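Local structure of flavin-dependent thymidylate synthase (Helicobacter pylori, 3AH5) at residues Val3-Tyr8 with Tyr57-Lys62; Arg76-Ser81 with Leu158-Asn163; Gln168-Leu173 with Asp185-Leu190; Thr9-Ala14 with His198-Glu203. The protein catalyses the reductive methylation of dUMP to dTMP, with methylenetetrahydrofolate as methyl donor and NAD(P)H and FADH2 as reductant. One frame throughout, in Å; residues are numbered along the deposited sequence.

Contact 1. Residues Val3-Tyr8 with Tyr57-Lys62; sequences VICKHY and YNFEIK
Cys5 meets the ring of Phe59 at a slant, its CB 3.7 Å from Phe59 CE1. The sulfur makes a sulfur-aromatic contact, with Cys5 SG 4.8 Å from the centroid of the Phe59 ring and 33° off the ring normal. The carbonyl oxygen of Ile4 lies near the plane of the same ring, at its edge. Val3, two residues earlier on the same face, also reaches Phe59: with CG1 opposite the backbone N (chi1 180°), Val3 CG1 comes within 4.1 Å of Phe59 CD1, while the other methyl meets Ile61. At the far end only the root of Tyr8 takes part, Tyr8 CB lying 3.4 Å from Tyr57 CD1 while its own ring leads away. This face of the strands is covered by helix 181-193, with Ala189 and Leu190 against Val3.

The face carrying Glu60, His7 and Asn58 is mostly polar, though it includes Ile4. Lys6, at the bulge, bends at chi2 and chi3, laying Lys6 CD 3.4 Å from Glu60 CB, yet Lys6 NZ stays 4.0 Å from Glu60 OE1, a long salt bridge. Lys62 takes the other oxygen, OE2. His7 and Asn58 run side by side, their ring and amide planes 35° apart; the NE2 of His7 bonds to His7 of the second subunit. Asn58 O accepts His7 N at 3.1 Å and, weakly, Lys6 N, so two residues of one strand oppose one of the other. That is a classic beta bulge in an antiparallel strand pair at the edge of the chain's four-stranded sheet.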
# COMPACT_ATOMS: atom_id res chain seq x y z
N VAL A 3 14.93 21.34 -3.60
CA VAL A 3 14.45 20.30 -2.70
C VAL A 3 15.19 20.41 -1.37
O VAL A 3 16.40 20.60 -1.34
CB VAL A 3 14.68 18.90 -3.30
CG1 VAL A 3 14.18 17.82 -2.35
CG2 VAL A 3 13.97 18.81 -4.66
N ILE A 4 14.44 20.30 -0.28
CA ILE A 4 14.99 20.40 1.06
C ILE A 4 14.51 19.22 1.90
O ILE A 4 13.36 18.83 1.81
CB ILE A 4 14.50 21.68 1.78
CG1 ILE A 4 14.85 22.93 0.97
CG2 ILE A 4 15.13 21.76 3.16
CD1 ILE A 4 16.32 23.26 0.93
N CYS A 5 15.40 18.64 2.71
CA CYS A 5 14.99 17.55 3.58
C CYS A 5 14.74 18.22 4.93
O CYS A 5 15.68 18.59 5.64
CB CYS A 5 16.07 16.48 3.71
SG CYS A 5 15.68 15.23 4.98
N LYS A 6 13.46 18.38 5.27
CA LYS A 6 13.04 19.02 6.51
C LYS A 6 13.27 18.19 7.76
O LYS A 6 13.53 18.72 8.83
CB LYS A 6 11.57 19.42 6.38
CG LYS A 6 11.34 20.54 5.37
CD LYS A 6 9.99 20.45 4.67
CE LYS A 6 8.82 20.61 5.62
NZ LYS A 6 7.55 20.72 4.86
N HIS A 7 13.15 16.87 7.62
CA HIS A 7 13.37 15.99 8.76
C HIS A 7 13.68 14.58 8.30
O HIS A 7 13.33 14.18 7.19
CB HIS A 7 12.12 15.96 9.66
CG HIS A 7 12.36 15.34 11.00
ND1 HIS A 7 12.91 16.04 12.06
CD2 HIS A 7 12.17 14.08 11.45
CE1 HIS A 7 13.04 15.24 13.10
NE2 HIS A 7 12.60 14.04 12.75
N TYR A 8 14.37 13.83 9.16
CA TYR A 8 14.69 12.45 8.86
C TYR A 8 14.87 11.65 10.13
O TYR A 8 15.24 12.18 11.18
CB TYR A 8 15.96 12.34 8.00
CG TYR A 8 17.20 12.95 8.59
CD1 TYR A 8 17.51 14.30 8.38
CD2 TYR A 8 18.08 12.19 9.35
CE1 TYR A 8 18.67 14.86 8.90
CE2 TYR A 8 19.24 12.73 9.88
CZ TYR A 8 19.53 14.07 9.65
OH TYR A 8 20.69 14.61 10.15
N TYR A 57 11.72 10.27 5.66
CA TYR A 57 12.32 11.53 5.23
C TYR A 57 11.24 12.53 4.85
O TYR A 57 10.39 12.25 4.01
CB TYR A 57 13.23 11.27 4.03
CG TYR A 57 14.35 10.30 4.32
CD1 TYR A 57 15.50 10.70 5.00
CD2 TYR A 57 14.26 8.96 3.92
CE1 TYR A 57 16.53 9.80 5.28
CE2 TYR A 57 15.27 8.05 4.20
CZ TYR A 57 16.41 8.47 4.88
OH TYR A 57 17.41 7.58 5.17
N ASN A 58 11.27 13.70 5.48
CA ASN A 58 10.29 14.74 5.19
C ASN A 58 10.96 15.79 4.33
O ASN A 58 11.89 16.48 4.78
CB ASN A 58 9.78 15.38 6.49
CG ASN A 58 9.15 14.36 7.42
OD1 ASN A 58 8.13 13.75 7.11
ND2 ASN A 58 9.77 14.17 8.59
N PHE A 59 10.51 15.90 3.09
CA PHE A 59 11.08 16.84 2.13
C PHE A 59 10.07 17.93 1.79
O PHE A 59 8.89 17.83 2.11
CB PHE A 59 11.42 16.15 0.81
CG PHE A 59 12.45 15.06 0.90
CD1 PHE A 59 13.81 15.37 0.93
CD2 PHE A 59 12.06 13.73 0.87
CE1 PHE A 59 14.77 14.36 0.91
CE2 PHE A 59 13.02 12.72 0.85
CZ PHE A 59 14.37 13.03 0.87
N GLU A 60 10.58 18.95 1.11
CA GLU A 60 9.77 20.05 0.60
C GLU A 60 10.27 20.18 -0.84
O GLU A 60 11.47 20.12 -1.09
CB GLU A 60 10.03 21.34 1.36
CG GLU A 60 9.39 22.56 0.70
CD GLU A 60 9.41 23.80 1.58
OE1 GLU A 60 8.76 23.79 2.65
OE2 GLU A 60 10.08 24.78 1.19
N ILE A 61 9.36 20.33 -1.79
CA ILE A 61 9.78 20.45 -3.18
C ILE A 61 9.22 21.71 -3.83
O ILE A 61 8.01 21.91 -3.89
CB ILE A 61 9.34 19.21 -4.01
CG1 ILE A 61 9.91 17.94 -3.37
CG2 ILE A 61 9.86 19.33 -5.43
CD1 ILE A 61 9.48 16.66 -4.05
N LYS A 62 10.12 22.55 -4.32
CA LYS A 62 9.72 23.80 -4.96
C LYS A 62 10.12 23.85 -6.42
O LYS A 62 11.20 23.38 -6.79
CB LYS A 62 10.34 24.99 -4.23
CG LYS A 62 9.86 25.17 -2.80
CD LYS A 62 10.47 26.41 -2.17
CE LYS A 62 9.76 26.78 -0.89
NZ LYS A 62 10.31 28.02 -0.28

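Contact 2. Residues Arg76-Ser81 with Leu158-Asn163; sequences RIASLS and LAYSIN. With FAD (flavin-adenine dinucleotide), chain H.
Tyr160 carries its ring opposite the backbone N (chi1 -166°), which lays the ring along the backbone of Ala78-Leu80. Leu80 CG, by contrast, stands between its own N and carbonyl carbon (chi1 49°), and the side chain spreads past the ring: Leu80 CB meets the Tyr160 edge, 3.9 Å from CD1, and Leu80 CD1 goes on to Leu158 CD1, 4.2 Å away. Ala78 CB packs at the phenol end, 3.5 Å from Tyr160 OH, and also touches Ile162 CG1.

Four backbone bonds close the antiparallel pairs Ser79 with Ser161 and Ser81 with Ala159; Ser161 N to Ser79 O, at 2.9 Å, is almost straight (175°). On the serine face the hydroxyls turn to the second subunit, Ser79 to its Glu53, Ser81 and Ser161 to its His54.

Before the strand begins, Ile77 CD1 packs 3.3 Å from C5B of the FAD. The guanidinium of Arg76 has the adenine N7A over one face, and its NH2 makes a salt bridge with Glu53 of the fourth subunit. Apolar packing on the Leu80 and Tyr160 face, serines at a subunit interface on the other and an arginine beside the cofactor are consistent with residues 76-81 of the ThyX motif contributing at once to sheet, tetramer and FAD site.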
# COMPACT_ATOMS: atom_id res chain seq x y z
N ARG A 76 2.89 5.49 -5.32
CA ARG A 76 1.87 5.46 -4.29
C ARG A 76 2.29 5.14 -2.88
O ARG A 76 1.54 5.41 -1.92
CB ARG A 76 0.72 4.56 -4.76
CG ARG A 76 1.12 3.51 -5.77
CD ARG A 76 0.11 3.41 -6.88
NE ARG A 76 -0.14 2.02 -7.28
CZ ARG A 76 0.79 1.15 -7.62
NH1 ARG A 76 2.07 1.48 -7.61
NH2 ARG A 76 0.45 -0.07 -7.98
N ILE A 77 3.47 4.56 -2.72
CA ILE A 77 3.95 4.28 -1.38
C ILE A 77 4.81 5.45 -0.95
O ILE A 77 6.03 5.40 -0.93
CB ILE A 77 4.72 2.95 -1.31
CG1 ILE A 77 3.73 1.80 -1.50
CG2 ILE A 77 5.43 2.80 0.04
CD1 ILE A 77 4.29 0.45 -1.14
N ALA A 78 4.11 6.54 -0.64
CA ALA A 78 4.71 7.79 -0.20
C ALA A 78 3.54 8.69 0.17
O ALA A 78 2.39 8.35 -0.09
CB ALA A 78 5.52 8.42 -1.33
N SER A 79 3.83 9.84 0.76
CA SER A 79 2.78 10.77 1.17
C SER A 79 3.08 12.18 0.68
O SER A 79 4.23 12.64 0.71
CB SER A 79 2.65 10.80 2.70
OG SER A 79 2.40 9.50 3.21
N LEU A 80 2.03 12.87 0.25
CA LEU A 80 2.21 14.23 -0.24
C LEU A 80 1.03 15.15 -0.01
O LEU A 80 -0.13 14.72 0.04
CB LEU A 80 2.58 14.21 -1.73
CG LEU A 80 1.79 13.38 -2.74
CD1 LEU A 80 2.45 13.54 -4.11
CD2 LEU A 80 1.79 11.92 -2.34
N SER A 81 1.35 16.42 0.18
CA SER A 81 0.37 17.48 0.36
C SER A 81 0.83 18.46 -0.69
O SER A 81 1.90 19.07 -0.56
CB SER A 81 0.46 18.06 1.77
OG SER A 81 0.20 17.05 2.73
N LEU A 158 5.07 21.21 -3.08
CA LEU A 158 4.53 20.13 -2.27
C LEU A 158 5.42 19.67 -1.12
O LEU A 158 6.64 19.80 -1.17
CB LEU A 158 4.22 18.92 -3.15
CG LEU A 158 5.43 18.23 -3.81
CD1 LEU A 158 5.17 16.74 -3.97
CD2 LEU A 158 5.71 18.89 -5.14
N ALA A 159 4.77 19.14 -0.09
CA ALA A 159 5.47 18.58 1.05
C ALA A 159 5.50 17.10 0.66
O ALA A 159 4.47 16.54 0.25
CB ALA A 159 4.67 18.78 2.33
N TYR A 160 6.65 16.47 0.78
CA TYR A 160 6.78 15.08 0.38
C TYR A 160 7.51 14.22 1.42
O TYR A 160 8.64 14.53 1.81
CB TYR A 160 7.54 15.05 -0.95
CG TYR A 160 7.49 13.75 -1.68
CD1 TYR A 160 6.29 13.28 -2.23
CD2 TYR A 160 8.64 12.97 -1.84
CE1 TYR A 160 6.25 12.07 -2.92
CE2 TYR A 160 8.60 11.77 -2.53
CZ TYR A 160 7.40 11.32 -3.07
OH TYR A 160 7.37 10.14 -3.77
N SER A 161 6.85 13.16 1.87
CA SER A 161 7.44 12.25 2.86
C SER A 161 7.53 10.84 2.27
O SER A 161 6.60 10.39 1.59
CB SER A 161 6.59 12.23 4.13
OG SER A 161 6.50 13.53 4.67
N ILE A 162 8.63 10.15 2.54
CA ILE A 162 8.84 8.82 1.99
C ILE A 162 9.88 8.04 2.80
O ILE A 162 10.84 8.63 3.31
CB ILE A 162 9.32 8.97 0.52
CG1 ILE A 162 9.40 7.62 -0.17
CG2 ILE A 162 10.67 9.64 0.48
CD1 ILE A 162 9.64 7.77 -1.67
N ASN A 163 9.69 6.73 2.94
CA ASN A 163 10.66 5.93 3.69
C ASN A 163 11.78 5.46 2.78
O ASN A 163 11.65 5.48 1.55
CB ASN A 163 9.98 4.74 4.40
CG ASN A 163 9.53 3.64 3.45
OD1 ASN A 163 10.21 3.30 2.48
ND2 ASN A 163 8.38 3.04 3.75
PA FAD H . 5.33 2.78 -5.93
O1A FAD H . 6.27 3.95 -6.22
O2A FAD H . 3.85 3.03 -5.88
O5B FAD H . 5.88 1.97 -4.80
C5B FAD H . 5.23 0.84 -4.28
C4B FAD H . 6.01 -0.48 -4.42
O4B FAD H . 5.09 -1.38 -3.77
C3B FAD H . 6.18 -1.03 -5.86
O3B FAD H . 7.52 -1.06 -6.30
C2B FAD H . 5.57 -2.43 -5.84
O2B FAD H . 6.47 -3.53 -5.78
C1B FAD H . 4.61 -2.40 -4.66
N9A FAD H . 3.21 -2.07 -4.97
C8A FAD H . 2.52 -0.90 -4.73
N7A FAD H . 1.28 -0.91 -5.09
C5A FAD H . 1.10 -2.18 -5.61
C6A FAD H . -0.06 -2.82 -6.18
N6A FAD H . -1.23 -2.18 -6.26
N1A FAD H . 0.07 -4.11 -6.62
C2A FAD H . 1.29 -4.73 -6.50
N3A FAD H . 2.44 -4.22 -5.99
C4A FAD H . 2.25 -2.90 -5.55
N1 FAD H . 2.62 4.46 -16.21
C2 FAD H . 1.65 4.36 -17.13
O2 FAD H . 0.45 4.24 -16.81
N3 FAD H . 1.99 4.43 -18.49
C4 FAD H . 3.29 4.56 -18.99
O4 FAD H . 3.50 4.62 -20.21
C4X FAD H . 4.31 4.63 -18.01
N5 FAD H . 5.65 4.78 -18.42
C5X FAD H . 6.63 4.90 -17.44
C6 FAD H . 8.00 5.08 -17.84
C7 FAD H . 9.02 5.23 -16.92
C7M FAD H . 10.44 5.42 -17.45
C8 FAD H . 8.73 5.22 -15.52
C8M FAD H . 9.80 5.39 -14.46
C9 FAD H . 7.36 5.04 -15.09
C9A FAD H . 6.30 4.88 -16.01
N10 FAD H . 4.88 4.72 -15.65
C10 FAD H . 3.93 4.60 -16.64
C1' FAD H . 4.37 4.68 -14.26
C2' FAD H . 4.86 3.48 -13.50
O2' FAD H . 4.45 2.32 -14.24
C3' FAD H . 4.30 3.47 -12.08
O3' FAD H . 4.71 4.65 -11.40
C4' FAD H . 4.89 2.31 -11.33
O4' FAD H . 4.53 1.10 -12.01
C5' FAD H . 4.40 2.19 -9.91
O5' FAD H . 5.25 1.14 -9.49
P FAD H . 6.33 1.55 -8.46
O1P FAD H . 7.22 0.41 -8.27
O2P FAD H . 6.89 2.87 -8.89
O3P FAD H . 5.49 1.74 -7.11

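Contact 3. Residues Gln168-Leu173 with Asp185-Leu190; sequences QNFLTL and DLAKAL. With FAD (flavin-adenine dinucleotide), chain H.
Two helices of the ThyX fold, 164-174 and 181-193, pack here behind the FAD site, their short segments running in roughly opposed directions at 137° with axes 9.2 Å apart. Phe170 and Leu171 carry the contact from helix 164-174. Phe170 CG lies opposite the backbone N (chi1 -180°), which extends the ring toward the partner helix. There Phe170 CZ meets Leu186 CD1 at 3.4 Å and Phe170 CE2 meets Leu190 CD1 at the same 3.4 Å, both leucines crossing the phenylalanine at about a right angle. Between them the backbone of Ala187 comes up to the ring edge, its CA 4.0 Å from Phe170 CE2. The next residue, Leu171, sends CD2 over Ala187, 4.0 Å from Ala187 CB and 3.2 Å from Ala187 O.

Elsewhere around its ring, Phe170 makes an edge-to-face contact with His75 and packs on Leu72. The helix also turns a side to the cofactor: Leu173 CD1 is 3.2 Å from FAD O2P, and Asn169 belongs to the FAD-binding residues. Within it, Gln168 O is gripped from opposite faces of its plane by the N and OG1 of Thr172.

No hydrogen bond crosses between the segments. The two therefore meet mainly through aromatic and aliphatic groups, a buried apolar seam, while other sides of helix 164-174 meet the FAD diphosphate at Asn169 and Leu173 and bond to Leu201 O through Gln168 NE2.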
# COMPACT_ATOMS: atom_id res chain seq x y z
N GLN A 168 14.54 4.28 -2.39
CA GLN A 168 15.53 3.61 -3.23
C GLN A 168 14.82 3.26 -4.54
O GLN A 168 15.40 3.33 -5.62
CB GLN A 168 16.02 2.33 -2.58
CG GLN A 168 16.86 2.48 -1.34
CD GLN A 168 17.37 1.14 -0.86
OE1 GLN A 168 16.61 0.18 -0.76
NE2 GLN A 168 18.66 1.05 -0.57
N ASN A 169 13.55 2.88 -4.42
CA ASN A 169 12.74 2.53 -5.58
C ASN A 169 12.58 3.75 -6.49
O ASN A 169 12.71 3.65 -7.72
CB ASN A 169 11.35 2.07 -5.13
CG ASN A 169 10.50 1.57 -6.27
OD1 ASN A 169 9.38 2.06 -6.49
ND2 ASN A 169 11.01 0.60 -7.01
N PHE A 170 12.28 4.89 -5.87
CA PHE A 170 12.08 6.12 -6.62
C PHE A 170 13.36 6.54 -7.35
O PHE A 170 13.32 6.85 -8.55
CB PHE A 170 11.64 7.25 -5.68
CG PHE A 170 11.42 8.55 -6.39
CD1 PHE A 170 10.18 8.85 -6.95
CD2 PHE A 170 12.47 9.45 -6.57
CE1 PHE A 170 9.99 10.03 -7.67
CE2 PHE A 170 12.29 10.63 -7.29
CZ PHE A 170 11.05 10.92 -7.84
N LEU A 171 14.48 6.54 -6.64
CA LEU A 171 15.76 6.92 -7.22
C LEU A 171 16.19 5.96 -8.32
O LEU A 171 16.78 6.37 -9.32
CB LEU A 171 16.84 6.98 -6.13
CG LEU A 171 16.58 8.01 -5.03
CD1 LEU A 171 17.71 7.94 -4.01
CD2 LEU A 171 16.48 9.40 -5.63
N THR A 172 15.91 4.68 -8.13
CA THR A 172 16.26 3.67 -9.13
C THR A 172 15.43 3.88 -10.39
O THR A 172 15.94 3.80 -11.51
CB THR A 172 16.01 2.25 -8.60
OG1 THR A 172 16.95 1.95 -7.56
CG2 THR A 172 16.15 1.22 -9.72
N LEU A 173 14.15 4.16 -10.20
CA LEU A 173 13.22 4.38 -11.31
C LEU A 173 13.37 5.73 -12.01
O LEU A 173 13.23 5.82 -13.23
CB LEU A 173 11.78 4.27 -10.79
CG LEU A 173 11.22 2.88 -10.47
CD1 LEU A 173 9.96 3.02 -9.62
CD2 LEU A 173 10.92 2.16 -11.79
N ASP A 185 16.26 14.97 -12.55
CA ASP A 185 16.73 16.08 -11.72
C ASP A 185 16.14 16.01 -10.31
O ASP A 185 16.82 16.28 -9.32
CB ASP A 185 16.36 17.42 -12.35
CG ASP A 185 17.08 17.68 -13.65
OD1 ASP A 185 18.10 17.01 -13.91
OD2 ASP A 185 16.63 18.56 -14.41
N LEU A 186 14.86 15.66 -10.23
CA LEU A 186 14.20 15.54 -8.94
C LEU A 186 14.93 14.45 -8.14
O LEU A 186 15.25 14.63 -6.97
CB LEU A 186 12.74 15.12 -9.15
CG LEU A 186 11.68 15.45 -8.10
CD1 LEU A 186 10.72 14.28 -8.06
CD2 LEU A 186 12.28 15.70 -6.73
N ALA A 187 15.22 13.33 -8.80
CA ALA A 187 15.90 12.22 -8.16
C ALA A 187 17.23 12.65 -7.55
O ALA A 187 17.52 12.35 -6.40
CB ALA A 187 16.14 11.11 -9.18
N LYS A 188 18.04 13.36 -8.33
CA LYS A 188 19.32 13.83 -7.85
C LYS A 188 19.11 14.84 -6.71
O LYS A 188 19.72 14.72 -5.65
CB LYS A 188 20.09 14.48 -9.01
CG LYS A 188 21.46 15.04 -8.64
CD LYS A 188 22.41 13.95 -8.19
CE LYS A 188 23.81 14.50 -7.96
NZ LYS A 188 24.73 13.45 -7.42
N ALA A 189 18.23 15.82 -6.94
CA ALA A 189 17.94 16.82 -5.93
C ALA A 189 17.54 16.14 -4.63
O ALA A 189 18.02 16.51 -3.55
CB ALA A 189 16.83 17.75 -6.41
N LEU A 190 16.67 15.14 -4.71
CA LEU A 190 16.25 14.41 -3.52
C LEU A 190 17.48 13.79 -2.83
O LEU A 190 17.70 14.02 -1.64
CB LEU A 190 15.24 13.31 -3.88
CG LEU A 190 13.79 13.77 -4.08
CD1 LEU A 190 12.99 12.64 -4.67
CD2 LEU A 190 13.18 14.21 -2.74
PA FAD H . 5.33 2.78 -5.93
O1A FAD H . 6.27 3.95 -6.22
O2A FAD H . 3.85 3.03 -5.88
O5B FAD H . 5.88 1.97 -4.80
C5B FAD H . 5.23 0.84 -4.28
C4B FAD H . 6.01 -0.48 -4.42
O4B FAD H . 5.09 -1.38 -3.77
C3B FAD H . 6.18 -1.03 -5.86
O3B FAD H . 7.52 -1.06 -6.30
C2B FAD H . 5.57 -2.43 -5.84
O2B FAD H . 6.47 -3.53 -5.78
C1B FAD H . 4.61 -2.40 -4.66
N9A FAD H . 3.21 -2.07 -4.97
C8A FAD H . 2.52 -0.90 -4.73
N7A FAD H . 1.28 -0.91 -5.09
C5A FAD H . 1.10 -2.18 -5.61
C6A FAD H . -0.06 -2.82 -6.18
N6A FAD H . -1.23 -2.18 -6.26
N1A FAD H . 0.07 -4.11 -6.62
C2A FAD H . 1.29 -4.73 -6.50
N3A FAD H . 2.44 -4.22 -5.99
C4A FAD H . 2.25 -2.90 -5.55
N1 FAD H . 2.62 4.46 -16.21
C2 FAD H . 1.65 4.36 -17.13
O2 FAD H . 0.45 4.24 -16.81
N3 FAD H . 1.99 4.43 -18.49
C4 FAD H . 3.29 4.56 -18.99
O4 FAD H . 3.50 4.62 -20.21
C4X FAD H . 4.31 4.63 -18.01
N5 FAD H . 5.65 4.78 -18.42
C5X FAD H . 6.63 4.90 -17.44
C6 FAD H . 8.00 5.08 -17.84
C7 FAD H . 9.02 5.23 -16.92
C7M FAD H . 10.44 5.42 -17.45
C8 FAD H . 8.73 5.22 -15.52
C8M FAD H . 9.80 5.39 -14.46
C9 FAD H . 7.36 5.04 -15.09
C9A FAD H . 6.30 4.88 -16.01
N10 FAD H . 4.88 4.72 -15.65
C10 FAD H . 3.93 4.60 -16.64
C1' FAD H . 4.37 4.68 -14.26
C2' FAD H . 4.86 3.48 -13.50
O2' FAD H . 4.45 2.32 -14.24
C3' FAD H . 4.30 3.47 -12.08
O3' FAD H . 4.71 4.65 -11.40
C4' FAD H . 4.89 2.31 -11.33
O4' FAD H . 4.53 1.10 -12.01
C5' FAD H . 4.40 2.19 -9.91
O5' FAD H . 5.25 1.14 -9.49
P FAD H . 6.33 1.55 -8.46
O1P FAD H . 7.22 0.41 -8.27
O2P FAD H . 6.89 2.87 -8.89
O3P FAD H . 5.49 1.74 -7.11

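Contact 4. Residues Thr9-Ala14 with His198-Glu203; sequences TPLDIA and HQYLFE
Leu11 reaches across to His198, Tyr200 and Leu201, meeting them in turn from CB outward. CB starts near the rim of the imidazole, with Leu11 CB 4.1 Å from His198 NE2. The next carbon is over the ring itself: Leu11 CG stands 3.9 Å from the centroid of the His198 ring and 17° off its normal, a CH-pi contact displaced toward the NE2 and CD2 side. There the branches part. Leu11 CD1 comes to the edge of the Tyr200 ring, near its plane and 3.9 Å from CE2, while Leu11 CD2 meets Leu201 CD2 at 3.8 Å. Tyr200 can offer that edge because its CG lies between its backbone N and carbonyl carbon (chi1 78°); its hydroxyl is hydrogen-bonded to the carbonyl of Lys36.

The rim of the imidazole has neighbours too. Thr9 O lies in the ring plane, 3.1 Å from His198 CE1. A water in the same plane is 2.9 Å from His198 NE2 and accepts from Leu11 N at 3.2 Å, so it ties the two segments where no direct hydrogen bond does. ND1 is bonded to the hydroxyl of Tyr57; both ring nitrogens thus have partners, which probably fixes the rotation of the ring.

The contact lies where the chain passes from strand 2-8 toward helix 12-22, against the irregular segment that follows helix 181-193. Helix 33-43 closes over Leu11 with Lys36 and Ile39, and Phe202, a residue past Leu201, packs on helix 164-174.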
# COMPACT_ATOMS: atom_id res chain seq x y z
N THR A 9 14.57 10.36 10.03
CA THR A 9 14.68 9.43 11.14
C THR A 9 16.14 9.05 11.38
O THR A 9 16.86 8.73 10.44
CB THR A 9 13.87 8.15 10.84
OG1 THR A 9 12.53 8.51 10.48
CG2 THR A 9 13.83 7.25 12.06
N PRO A 10 16.59 9.08 12.64
CA PRO A 10 17.97 8.72 12.95
C PRO A 10 18.32 7.33 12.43
O PRO A 10 17.53 6.39 12.54
CB PRO A 10 18.01 8.81 14.48
CG PRO A 10 17.05 9.92 14.77
CD PRO A 10 15.89 9.58 13.84
N LEU A 11 19.52 7.20 11.87
CA LEU A 11 20.00 5.94 11.31
C LEU A 11 19.87 4.71 12.20
O LEU A 11 19.42 3.66 11.73
CB LEU A 11 21.47 6.07 10.89
CG LEU A 11 21.83 6.00 9.40
CD1 LEU A 11 23.35 5.94 9.29
CD2 LEU A 11 21.20 4.78 8.73
N ASP A 12 20.26 4.82 13.46
CA ASP A 12 20.20 3.65 14.33
C ASP A 12 18.80 3.06 14.52
O ASP A 12 18.67 1.93 14.97
CB ASP A 12 20.83 3.95 15.70
CG ASP A 12 20.12 5.05 16.45
OD1 ASP A 12 18.89 4.94 16.62
OD2 ASP A 12 20.79 6.01 16.87
N ILE A 13 17.76 3.81 14.17
CA ILE A 13 16.40 3.28 14.29
C ILE A 13 16.37 2.03 13.42
O ILE A 13 15.79 1.02 13.79
CB ILE A 13 15.34 4.27 13.75
CG1 ILE A 13 15.25 5.50 14.65
CG2 ILE A 13 13.98 3.57 13.67
CD1 ILE A 13 14.74 5.21 16.05
N ALA A 14 17.02 2.12 12.27
CA ALA A 14 17.09 1.02 11.34
C ALA A 14 18.01 -0.12 11.81
O ALA A 14 17.69 -1.30 11.64
CB ALA A 14 17.54 1.54 9.98
N HIS A 198 23.36 9.43 5.67
CA HIS A 198 22.50 8.40 5.07
C HIS A 198 22.70 8.07 3.59
O HIS A 198 22.28 7.02 3.13
CB HIS A 198 21.01 8.76 5.24
CG HIS A 198 20.56 8.92 6.66
ND1 HIS A 198 19.28 8.63 7.07
CD2 HIS A 198 21.21 9.38 7.76
CE1 HIS A 198 19.15 8.90 8.35
NE2 HIS A 198 20.31 9.36 8.80
N GLN A 199 23.32 8.98 2.85
CA GLN A 199 23.50 8.78 1.42
C GLN A 199 24.08 7.45 0.96
O GLN A 199 23.79 7.00 -0.15
CB GLN A 199 24.33 9.94 0.85
CG GLN A 199 23.63 11.30 0.98
CD GLN A 199 24.42 12.43 0.34
OE1 GLN A 199 25.62 12.58 0.57
NE2 GLN A 199 23.73 13.25 -0.46
N TYR A 200 24.87 6.79 1.80
CA TYR A 200 25.47 5.52 1.42
C TYR A 200 24.43 4.42 1.20
O TYR A 200 24.70 3.38 0.60
CB TYR A 200 26.48 5.07 2.48
CG TYR A 200 25.87 4.46 3.72
CD1 TYR A 200 25.95 3.09 3.96
CD2 TYR A 200 25.25 5.26 4.67
CE1 TYR A 200 25.44 2.53 5.13
CE2 TYR A 200 24.73 4.72 5.85
CZ TYR A 200 24.84 3.35 6.07
OH TYR A 200 24.34 2.82 7.24
N LEU A 201 23.22 4.67 1.70
CA LEU A 201 22.11 3.74 1.58
C LEU A 201 21.36 3.95 0.26
O LEU A 201 20.49 3.16 -0.09
CB LEU A 201 21.13 3.96 2.73
CG LEU A 201 21.04 2.96 3.88
CD1 LEU A 201 22.36 2.28 4.11
CD2 LEU A 201 20.57 3.71 5.12
N PHE A 202 21.72 5.00 -0.46
CA PHE A 202 21.04 5.32 -1.71
C PHE A 202 21.94 5.50 -2.92
O PHE A 202 21.46 5.54 -4.05
CB PHE A 202 20.22 6.60 -1.52
CG PHE A 202 19.26 6.54 -0.38
CD1 PHE A 202 18.04 5.89 -0.51
CD2 PHE A 202 19.59 7.10 0.85
CE1 PHE A 202 17.15 5.80 0.58
CE2 PHE A 202 18.72 7.01 1.94
CZ PHE A 202 17.49 6.36 1.80
N GLU A 203 23.24 5.61 -2.70
CA GLU A 203 24.18 5.82 -3.79
C GLU A 203 24.07 4.88 -4.98
O GLU A 203 24.02 5.32 -6.12
CB GLU A 203 25.61 5.76 -3.28
CG GLU A 203 25.98 6.88 -2.35
CD GLU A 203 27.47 7.02 -2.23
OE1 GLU A 203 28.12 7.34 -3.25
OE2 GLU A 203 28.00 6.80 -1.11
O HOH W 1 21.09 9.96 11.55

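Overall arrangement
From the N terminus, strand 2-8 is followed, after a short link, by helix 12-22, so contacts 1 and 4 begin almost together. Contact 1 closes first, bringing back residues 57-62 after an excursion of 48 residues, under half of it helix. Contact 2 opens later and returns through residues 158-163, which lie next to 57-62 in the sheet; the two contacts are in series and together span its four strands. The chain then runs from strand 155-163 into helix 164-174, and contact 3 closes the short connection to helix 181-193, which packs against contact 1. Contact 4 closes last, crossing contact 1 and enclosing contacts 2 and 3, and touches contact 3 through Gln168 and Phe202.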